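Local structure of probable outer membrane protein (Pseudomonas aeruginosa, 3DWO) at residues T8-W13 with S436-Y441; F23-S28 with I40-A45; I44-V49 with T99-V104. The protein probably acts as an outer membrane channel of the FadL family that passes hydrophobic compounds, perhaps long-chain fatty acids, across the membrane. All coordinates share one frame; numbering follows the deposited sequence.

Interaction 1 of 3, residues T8-W13 with S436-Y441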
loop_
_atom_site.group_PDB
_atom_site.type_symbol
_atom_site.label_atom_id
_atom_site.label_comp_id
_atom_site.label_asym_id
_atom_site.label_seq_id
_atom_site.Cartn_x
_atom_site.Cartn_y
_atom_site.Cartn_z
ATOM N N THR A 8 12.870 -1.385 -1.397
ATOM C CA THR A 8 14.193 -1.927 -1.718
ATOM C C THR A 8 14.680 -1.469 -3.086
ATOM O O THR A 8 14.046 -0.647 -3.746
ATOM C CB THR A 8 14.157 -3.477 -1.736
ATOM O OG1 THR A 8 13.299 -3.943 -0.688
ATOM C CG2 THR A 8 15.539 -4.053 -1.518
ATOM N N ASN A 9 15.816 -2.011 -3.505
ATOM C CA ASN A 9 16.383 -1.698 -4.808
ATOM C C ASN A 9 16.202 -2.932 -5.690
ATOM O O ASN A 9 15.639 -3.947 -5.251
ATOM C CB ASN A 9 17.866 -1.353 -4.679
ATOM C CG ASN A 9 18.619 -2.343 -3.819
ATOM O OD1 ASN A 9 18.360 -3.549 -3.863
ATOM N ND2 ASN A 9 19.562 -1.841 -3.035
ATOM N N THR A 10 16.685 -2.852 -6.927
ATOM C CA THR A 10 16.542 -3.956 -7.866
ATOM C C THR A 10 17.165 -5.256 -7.378
ATOM O O THR A 10 16.602 -6.331 -7.596
ATOM C CB THR A 10 17.141 -3.600 -9.223
ATOM O OG1 THR A 10 18.559 -3.446 -9.092
ATOM C CG2 THR A 10 16.551 -2.307 -9.722
ATOM N N ALA A 11 18.324 -5.166 -6.732
ATOM C CA ALA A 11 18.986 -6.357 -6.211
ATOM C C ALA A 11 18.028 -7.021 -5.226
ATOM O O ALA A 11 17.825 -8.227 -5.270
ATOM C CB ALA A 11 20.287 -5.978 -5.510
ATOM N N GLY A 12 17.435 -6.221 -4.345
ATOM C CA GLY A 12 16.487 -6.757 -3.379
ATOM C C GLY A 12 15.323 -7.451 -4.071
ATOM O O GLY A 12 14.940 -8.564 -3.694
ATOM N N TRP A 13 14.757 -6.804 -5.089
ATOM C CA TRP A 13 13.645 -7.397 -5.822
ATOM C C TRP A 13 14.054 -8.722 -6.441
ATOM O O TRP A 13 13.252 -9.655 -6.508
ATOM C CB TRP A 13 13.146 -6.458 -6.927
ATOM C CG TRP A 13 12.114 -5.476 -6.454
ATOM C CD1 TRP A 13 12.302 -4.152 -6.189
ATOM C CD2 TRP A 13 10.745 -5.759 -6.139
ATOM N NE1 TRP A 13 11.138 -3.591 -5.725
ATOM C CE2 TRP A 13 10.166 -4.554 -5.681
ATOM C CE3 TRP A 13 9.951 -6.914 -6.195
ATOM C CZ2 TRP A 13 8.828 -4.469 -5.280
ATOM C CZ3 TRP A 13 8.618 -6.829 -5.797
ATOM C CH2 TRP A 13 8.072 -5.612 -5.345
ATOM N N SER A 436 12.238 -4.474 -12.574
ATOM C CA SER A 436 13.106 -3.554 -11.849
ATOM C C SER A 436 14.451 -3.345 -12.537
ATOM O O SER A 436 15.011 -4.270 -13.126
ATOM C CB SER A 436 13.318 -4.094 -10.430
ATOM O OG SER A 436 13.902 -3.123 -9.581
ATOM N N LEU A 437 14.968 -2.125 -12.451
ATOM C CA LEU A 437 16.245 -1.783 -13.065
ATOM C C LEU A 437 16.919 -0.695 -12.230
ATOM O O LEU A 437 16.277 0.282 -11.856
ATOM C CB LEU A 437 16.007 -1.276 -14.486
ATOM C CG LEU A 437 17.106 -1.506 -15.524
ATOM C CD1 LEU A 437 17.216 -2.998 -15.840
ATOM C CD2 LEU A 437 16.770 -0.729 -16.790
ATOM N N SER A 438 18.202 -0.868 -11.925
ATOM C CA SER A 438 18.922 0.125 -11.129
ATOM C C SER A 438 20.351 0.365 -11.588
ATOM O O SER A 438 20.959 -0.471 -12.252
ATOM C CB SER A 438 18.965 -0.291 -9.658
ATOM O OG SER A 438 19.846 -1.384 -9.478
ATOM N N ALA A 439 20.882 1.521 -11.212
ATOM C CA ALA A 439 22.247 1.897 -11.543
ATOM C C ALA A 439 22.902 2.288 -10.233
ATOM O O ALA A 439 22.410 3.165 -9.526
ATOM C CB ALA A 439 22.255 3.072 -12.509
ATOM N N THR A 440 24.000 1.625 -9.901
ATOM C CA THR A 440 24.712 1.908 -8.664
ATOM C C THR A 440 26.090 2.469 -8.983
ATOM O O THR A 440 26.855 1.862 -9.733
ATOM C CB THR A 440 24.883 0.634 -7.822
ATOM O OG1 THR A 440 23.613 -0.014 -7.670
ATOM C CG2 THR A 440 25.445 0.979 -6.453
ATOM N N TYR A 441 26.403 3.631 -8.418
ATOM C CA TYR A 441 27.693 4.252 -8.658
ATOM C C TYR A 441 28.541 4.261 -7.396
ATOM O O TYR A 441 28.238 4.956 -6.426
ATOM C CB TYR A 441 27.511 5.678 -9.181
ATOM C CG TYR A 441 28.779 6.258 -9.767
ATOM C CD1 TYR A 441 29.501 5.562 -10.736
ATOM C CD2 TYR A 441 29.257 7.503 -9.357
ATOM C CE1 TYR A 441 30.666 6.085 -11.281
ATOM C CE2 TYR A 441 30.423 8.039 -9.899
ATOM C CZ TYR A 441 31.123 7.324 -10.860
ATOM O OH TYR A 441 32.283 7.841 -11.395
#
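T10, at the start of the short N-terminal helix, meets S438 on the last barrel strand through their hydroxyls. T10 OG1 and S438 OG are 2.5 Å apart and hydrogen-bonded. Either oxygen could be the donor, and the modelled length is doubtfully short. The first torsion of T10 (chi1 66°) turns OG1 across the gap to the serine oxygen. T10 CB also sits 3.5 Å from S438 OG. The methyl of T10 is modelled too close to the strand for its exact position to be trusted.

One helical turn on, the indole of W13 approaches S436 obliquely. Its CD1 is 3.9 Å from S436 OG, whose hydroxyl is hydrogen-bonded to N50 on the first barrel strand. W13 also touches a bound detergent molecule.

The helix start is fixed by N9 at the N-cap. Its OD1 accepts from G12 N at 2.9 Å, and the bond is nearly straight at 162°. The amide nitrogen of N9 is hydrogen-bonded as well, which ties the cap to the neighbouring loop and strand.

This side is buried: T10, S436 and S438 are all covered, and T10 also touches T48 and D398. The other side of the strand is different. L437 and A439 turn their side chains away from the helix. S436 and S438 face inward, whereas L437 is on the outer, probably lipid-facing, surface. A short N-terminal plug set against the inner wall of a beta barrel in this way is characteristic of the FadL family hatch.

Interaction 2 of 3, residues F23-S28 with I40-A45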
loop_
_atom_site.group_PDB
_atom_site.type_symbol
_atom_site.label_atom_id
_atom_site.label_comp_id
_atom_site.label_asym_id
_atom_site.label_seq_id
_atom_site.Cartn_x
_atom_site.Cartn_y
_atom_site.Cartn_z
ATOM N N PHE A 23 23.160 -7.505 2.701
ATOM C CA PHE A 23 24.157 -7.973 1.742
ATOM C C PHE A 23 25.229 -6.891 1.631
ATOM O O PHE A 23 24.943 -5.704 1.781
ATOM C CB PHE A 23 23.518 -8.232 0.374
ATOM C CG PHE A 23 22.912 -9.605 0.235
ATOM C CD1 PHE A 23 23.664 -10.663 -0.270
ATOM C CD2 PHE A 23 21.600 -9.847 0.632
ATOM C CE1 PHE A 23 23.117 -11.942 -0.378
ATOM C CE2 PHE A 23 21.046 -11.121 0.530
ATOM C CZ PHE A 23 21.808 -12.171 0.024
ATOM N N PRO A 24 26.484 -7.291 1.373
ATOM C CA PRO A 24 27.625 -6.377 1.243
ATOM C C PRO A 24 27.414 -5.086 0.447
ATOM O O PRO A 24 27.031 -5.111 -0.721
ATOM C CB PRO A 24 28.700 -7.267 0.626
ATOM C CG PRO A 24 28.433 -8.582 1.288
ATOM C CD PRO A 24 26.915 -8.693 1.205
ATOM N N ASN A 25 27.682 -3.958 1.102
ATOM C CA ASN A 25 27.571 -2.636 0.494
ATOM C C ASN A 25 26.264 -2.360 -0.250
ATOM O O ASN A 25 26.274 -1.963 -1.415
ATOM C CB ASN A 25 28.755 -2.402 -0.449
ATOM C CG ASN A 25 30.093 -2.523 0.260
ATOM O OD1 ASN A 25 30.342 -1.857 1.266
ATOM N ND2 ASN A 25 30.963 -3.373 -0.267
ATOM N N ASP A 26 25.145 -2.565 0.435
ATOM C CA ASP A 26 23.828 -2.330 -0.144
ATOM C C ASP A 26 23.305 -0.993 0.377
ATOM O O ASP A 26 22.881 -0.887 1.530
ATOM C CB ASP A 26 22.879 -3.468 0.246
ATOM C CG ASP A 26 21.455 -3.225 -0.211
ATOM O OD1 ASP A 26 21.216 -2.249 -0.952
ATOM O OD2 ASP A 26 20.571 -4.018 0.170
ATOM N N PRO A 27 23.329 0.045 -0.471
ATOM C CA PRO A 27 22.865 1.387 -0.104
ATOM C C PRO A 27 21.429 1.484 0.415
ATOM O O PRO A 27 21.076 2.472 1.062
ATOM C CB PRO A 27 23.088 2.188 -1.384
ATOM C CG PRO A 27 22.914 1.168 -2.458
ATOM C CD PRO A 27 23.675 -0.009 -1.902
ATOM N N SER A 28 20.608 0.472 0.147
ATOM C CA SER A 28 19.223 0.490 0.622
ATOM C C SER A 28 19.193 0.480 2.147
ATOM O O SER A 28 18.148 0.703 2.761
ATOM C CB SER A 28 18.449 -0.720 0.096
ATOM O OG SER A 28 18.963 -1.923 0.637
ATOM N N ILE A 40 29.569 -0.369 5.424
ATOM C CA ILE A 40 29.725 -0.001 4.022
ATOM C C ILE A 40 30.970 0.870 3.994
ATOM O O ILE A 40 30.970 1.992 4.498
ATOM C CB ILE A 40 28.494 0.778 3.504
ATOM C CG1 ILE A 40 27.306 -0.181 3.381
ATOM C CG2 ILE A 40 28.804 1.430 2.165
ATOM C CD1 ILE A 40 26.025 0.463 2.913
ATOM N N ASP A 41 32.032 0.333 3.405
ATOM C CA ASP A 41 33.326 1.004 3.346
ATOM C C ASP A 41 33.530 2.170 2.382
ATOM O O ASP A 41 34.624 2.728 2.328
ATOM C CB ASP A 41 34.415 -0.050 3.113
ATOM C CG ASP A 41 34.030 -1.067 2.047
ATOM O OD1 ASP A 41 34.678 -2.134 1.988
ATOM O OD2 ASP A 41 33.088 -0.802 1.268
ATOM N N LYS A 42 32.504 2.559 1.634
ATOM C CA LYS A 42 32.667 3.677 0.705
ATOM C C LYS A 42 31.384 4.397 0.317
ATOM O O LYS A 42 30.287 3.982 0.687
ATOM C CB LYS A 42 33.386 3.205 -0.562
ATOM C CG LYS A 42 33.100 1.764 -0.943
ATOM C CD LYS A 42 31.615 1.494 -1.094
ATOM C CE LYS A 42 31.359 0.006 -1.280
ATOM N NZ LYS A 42 32.149 -0.552 -2.414
ATOM N N ARG A 43 31.543 5.488 -0.429
ATOM C CA ARG A 43 30.420 6.292 -0.895
ATOM C C ARG A 43 29.678 5.559 -1.999
ATOM O O ARG A 43 30.289 5.107 -2.966
ATOM C CB ARG A 43 30.900 7.628 -1.462
ATOM C CG ARG A 43 31.532 8.587 -0.479
ATOM C CD ARG A 43 31.823 9.899 -1.198
ATOM N NE ARG A 43 32.396 10.924 -0.332
ATOM C CZ ARG A 43 32.559 12.194 -0.698
ATOM N NH1 ARG A 43 32.191 12.587 -1.912
ATOM N NH2 ARG A 43 33.087 13.072 0.147
ATOM N N ILE A 44 28.361 5.453 -1.862
ATOM C CA ILE A 44 27.555 4.785 -2.869
ATOM C C ILE A 44 26.276 5.564 -3.154
ATOM O O ILE A 44 25.571 5.994 -2.235
ATOM C CB ILE A 44 27.178 3.354 -2.433
ATOM C CG1 ILE A 44 28.431 2.589 -2.013
ATOM C CG2 ILE A 44 26.521 2.613 -3.591
ATOM C CD1 ILE A 44 28.160 1.166 -1.569
ATOM N N ALA A 45 26.000 5.759 -4.440
ATOM C CA ALA A 45 24.808 6.459 -4.902
ATOM C C ALA A 45 24.066 5.448 -5.766
ATOM O O ALA A 45 24.674 4.784 -6.604
ATOM C CB ALA A 45 25.195 7.676 -5.726
#
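The end of the N-terminal hatch, where the plug passes into the first barrel strand, is held by I40 and I44 packing on N25, D26 and P27. I44 divides its two branches between neighbours. Its CG2 lies 4.0 Å from P27 CG, and the two side chains cross at about a right angle. Its longer arm, with CG1 beside the backbone N (chi1 -52°), extends so that CD1 comes within 3.8 Å of N25 CB. I40 is also extended at its end. Its CD1 reaches 3.7 Å from D26 O and rests against the backbone there.

The outer part of the contact is polar. The N25 amide and the D41 carboxylate have planes only 24° apart. The amide is probably turned over in the model, so its individual atoms carry little weight. K42, bent at chi2 and chi4, passes its aliphatic CE across N25, 3.6 Å from N25 CB. Its ammonium has its main salt bridge with D442. D41 OD2 adds only a long one, 3.8 Å from K42 NZ.

On the 23-28 side, D26 caps the turn that leads toward the following helix. D26 OD1 accepts from S28 N at 3.0 Å, and D26 OD2 accepts from S28 OG at 2.7 Å. Both partners meet the carboxylate from above its plane. N9 also donates to OD1, so this buried carboxylate receives three bonds.

The contact thus joins a small apolar layer to a charged outer edge. Three donors around D26 would be expected to stabilise its negative charge. D442, with a small contribution from D41, probably stabilises the positive charge of K42.

Interaction 3 of 3, residues I44-V49 with T99-V104. With C8E ((hydroxyethyloxy)tri(ethyloxy)octane), chain L.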
loop_
_atom_site.group_PDB
_atom_site.type_symbol
_atom_site.label_atom_id
_atom_site.label_comp_id
_atom_site.label_asym_id
_atom_site.label_seq_id
_atom_site.Cartn_x
_atom_site.Cartn_y
_atom_site.Cartn_z
ATOM N N ILE A 44 28.361 5.453 -1.862
ATOM C CA ILE A 44 27.555 4.785 -2.869
ATOM C C ILE A 44 26.276 5.564 -3.154
ATOM O O ILE A 44 25.571 5.994 -2.235
ATOM C CB ILE A 44 27.178 3.354 -2.433
ATOM C CG1 ILE A 44 28.431 2.589 -2.013
ATOM C CG2 ILE A 44 26.521 2.613 -3.591
ATOM C CD1 ILE A 44 28.160 1.166 -1.569
ATOM N N ALA A 45 26.000 5.759 -4.440
ATOM C CA ALA A 45 24.808 6.459 -4.902
ATOM C C ALA A 45 24.066 5.448 -5.766
ATOM O O ALA A 45 24.674 4.784 -6.604
ATOM C CB ALA A 45 25.195 7.676 -5.726
ATOM N N GLN A 46 22.757 5.327 -5.570
ATOM C CA GLN A 46 21.985 4.350 -6.328
ATOM C C GLN A 46 20.574 4.805 -6.677
ATOM O O GLN A 46 19.878 5.398 -5.855
ATOM C CB GLN A 46 21.916 3.050 -5.526
ATOM C CG GLN A 46 21.166 1.914 -6.189
ATOM C CD GLN A 46 21.070 0.698 -5.283
ATOM O OE1 GLN A 46 20.462 0.753 -4.212
ATOM N NE2 GLN A 46 21.679 -0.402 -5.703
ATOM N N LEU A 47 20.159 4.519 -7.906
ATOM C CA LEU A 47 18.825 4.866 -8.364
ATOM C C LEU A 47 18.127 3.625 -8.900
ATOM O O LEU A 47 18.686 2.881 -9.705
ATOM C CB LEU A 47 18.876 5.922 -9.466
ATOM C CG LEU A 47 17.514 6.158 -10.136
ATOM C CD1 LEU A 47 16.501 6.655 -9.108
ATOM C CD2 LEU A 47 17.662 7.165 -11.267
ATOM N N THR A 48 16.898 3.411 -8.445
ATOM C CA THR A 48 16.111 2.269 -8.876
ATOM C C THR A 48 14.795 2.748 -9.471
ATOM O O THR A 48 14.200 3.714 -8.997
ATOM C CB THR A 48 15.793 1.323 -7.692
ATOM O OG1 THR A 48 17.001 0.700 -7.232
ATOM C CG2 THR A 48 14.797 0.244 -8.120
ATOM N N VAL A 49 14.353 2.072 -10.525
ATOM C CA VAL A 49 13.094 2.401 -11.159
ATOM C C VAL A 49 12.346 1.100 -11.440
ATOM O O VAL A 49 12.814 0.249 -12.200
ATOM C CB VAL A 49 13.309 3.177 -12.463
ATOM C CG1 VAL A 49 14.281 2.437 -13.357
ATOM C CG2 VAL A 49 11.985 3.371 -13.163
ATOM N N THR A 99 13.177 4.935 -6.600
ATOM C CA THR A 99 13.746 4.764 -5.277
ATOM C C THR A 99 15.212 5.177 -5.356
ATOM O O THR A 99 15.919 4.816 -6.298
ATOM C CB THR A 99 13.621 3.306 -4.800
ATOM O OG1 THR A 99 12.242 3.009 -4.532
ATOM C CG2 THR A 99 14.431 3.084 -3.538
ATOM N N GLY A 100 15.654 5.963 -4.379
ATOM C CA GLY A 100 17.031 6.421 -4.375
ATOM C C GLY A 100 17.725 6.229 -3.041
ATOM O O GLY A 100 17.128 6.437 -1.985
ATOM N N PHE A 101 18.992 5.831 -3.091
ATOM C CA PHE A 101 19.767 5.620 -1.876
ATOM C C PHE A 101 21.162 6.211 -2.000
ATOM O O PHE A 101 21.813 6.115 -3.046
ATOM C CB PHE A 101 19.889 4.128 -1.565
ATOM C CG PHE A 101 18.578 3.454 -1.276
ATOM C CD1 PHE A 101 17.873 3.743 -0.111
ATOM C CD2 PHE A 101 18.053 2.518 -2.165
ATOM C CE1 PHE A 101 16.661 3.106 0.167
ATOM C CE2 PHE A 101 16.848 1.876 -1.899
ATOM C CZ PHE A 101 16.148 2.169 -0.731
ATOM N N LEU A 102 21.615 6.823 -0.917
ATOM C CA LEU A 102 22.939 7.413 -0.878
ATOM C C LEU A 102 23.549 7.129 0.486
ATOM O O LEU A 102 22.935 7.395 1.520
ATOM C CB LEU A 102 22.861 8.923 -1.117
ATOM C CG LEU A 102 24.190 9.667 -0.972
ATOM C CD1 LEU A 102 25.189 9.149 -1.995
ATOM C CD2 LEU A 102 23.955 11.152 -1.157
ATOM N N VAL A 103 24.749 6.560 0.484
ATOM C CA VAL A 103 25.442 6.261 1.727
ATOM C C VAL A 103 26.815 6.920 1.696
ATOM O O VAL A 103 27.590 6.727 0.757
ATOM C CB VAL A 103 25.606 4.749 1.935
ATOM C CG1 VAL A 103 26.417 4.493 3.194
ATOM C CG2 VAL A 103 24.237 4.093 2.046
ATOM N N VAL A 104 27.099 7.701 2.731
ATOM C CA VAL A 104 28.357 8.425 2.834
ATOM C C VAL A 104 29.020 8.220 4.191
ATOM O O VAL A 104 28.617 8.833 5.182
ATOM C CB VAL A 104 28.133 9.941 2.647
ATOM C CG1 VAL A 104 29.455 10.676 2.713
ATOM C CG2 VAL A 104 27.434 10.205 1.327
HETATM C C1 C8E L . 17.466 11.349 -1.758
HETATM C C2 C8E L . 18.694 10.804 -2.317
HETATM C C3 C8E L . 18.496 9.858 -3.415
HETATM C C4 C8E L . 19.812 9.464 -3.882
HETATM C C5 C8E L . 19.896 9.718 -5.341
HETATM C C6 C8E L . 21.108 9.142 -5.884
HETATM O O HOH W 1 17.965 2.324 -5.305
#
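Six backbone hydrogen bonds join I44, Q46 and T48 to V103, F101 and T99 as antiparallel hydrogen-bonded pairs. T48 N to T99 O is 2.7 Å. Q46 N to F101 O is 2.8 Å, and the return bond, F101 N to Q46 O, is straighter at 168°. The strand axes approach to 4.8 Å and run 169° apart, close to antiparallel.

A single water bridges polar groups on the face of Q46, T48 and T99. It donates to Q46 OE1 at 3.1 Å and is hydrogen-bonded to T48 OG1 at 2.7 Å. A weak bond from it reaches T99 O. The extended Q46 side chain runs beside that of F101, pointing the same way, with the amide plane turned 65° from the ring. Q46 OE1 is 3.6 Å from F101 CD2, and OE1 and NE2 are also bonded to N9 and T440 respectively.

The other face, with A45, L47, G100 and L102, is apolar. A45 CB packs at 4.0 Å on L102 CD1. G100 has no side chain, and a bound detergent tail lies directly over the backbone there, with C8E C3 at 3.7 Å from G100 C. This is consistent with an outer face turned to lipid.

The two strands are neighbours in the barrel wall. Strand 44-63 pairs on its other edge with the last strand, 423-441, through backbone bonds such as L47 with A439. The strand of 99-104 pairs onward with 110-125. On the inner side N9 and P27 of the hatch touch T48 and Q46.

How the interactions relate
Strand 44-63 connects all three contacts. It is shared outright by interactions 2 and 3 through I44 and A45, and it pairs with strand 423-441 of interaction 1. There Y441 N lies 2.8 Å from A45 O, where the first and last strands close the barrel. Side chains add T440 OG1 to Q46 NE2, also 2.8 Å. Within the hatch, N9 ND2 and D26 OD1 are 2.7 Å apart, joining interactions 1 and 2, whose centres are about 12 Å apart. Interaction 3 is centred about 9 Å from each. Detergent lies on both sides of the wall. One molecule touches W13 of interaction 1 on the inside, and another lies against G100 of interaction 3 on the outside.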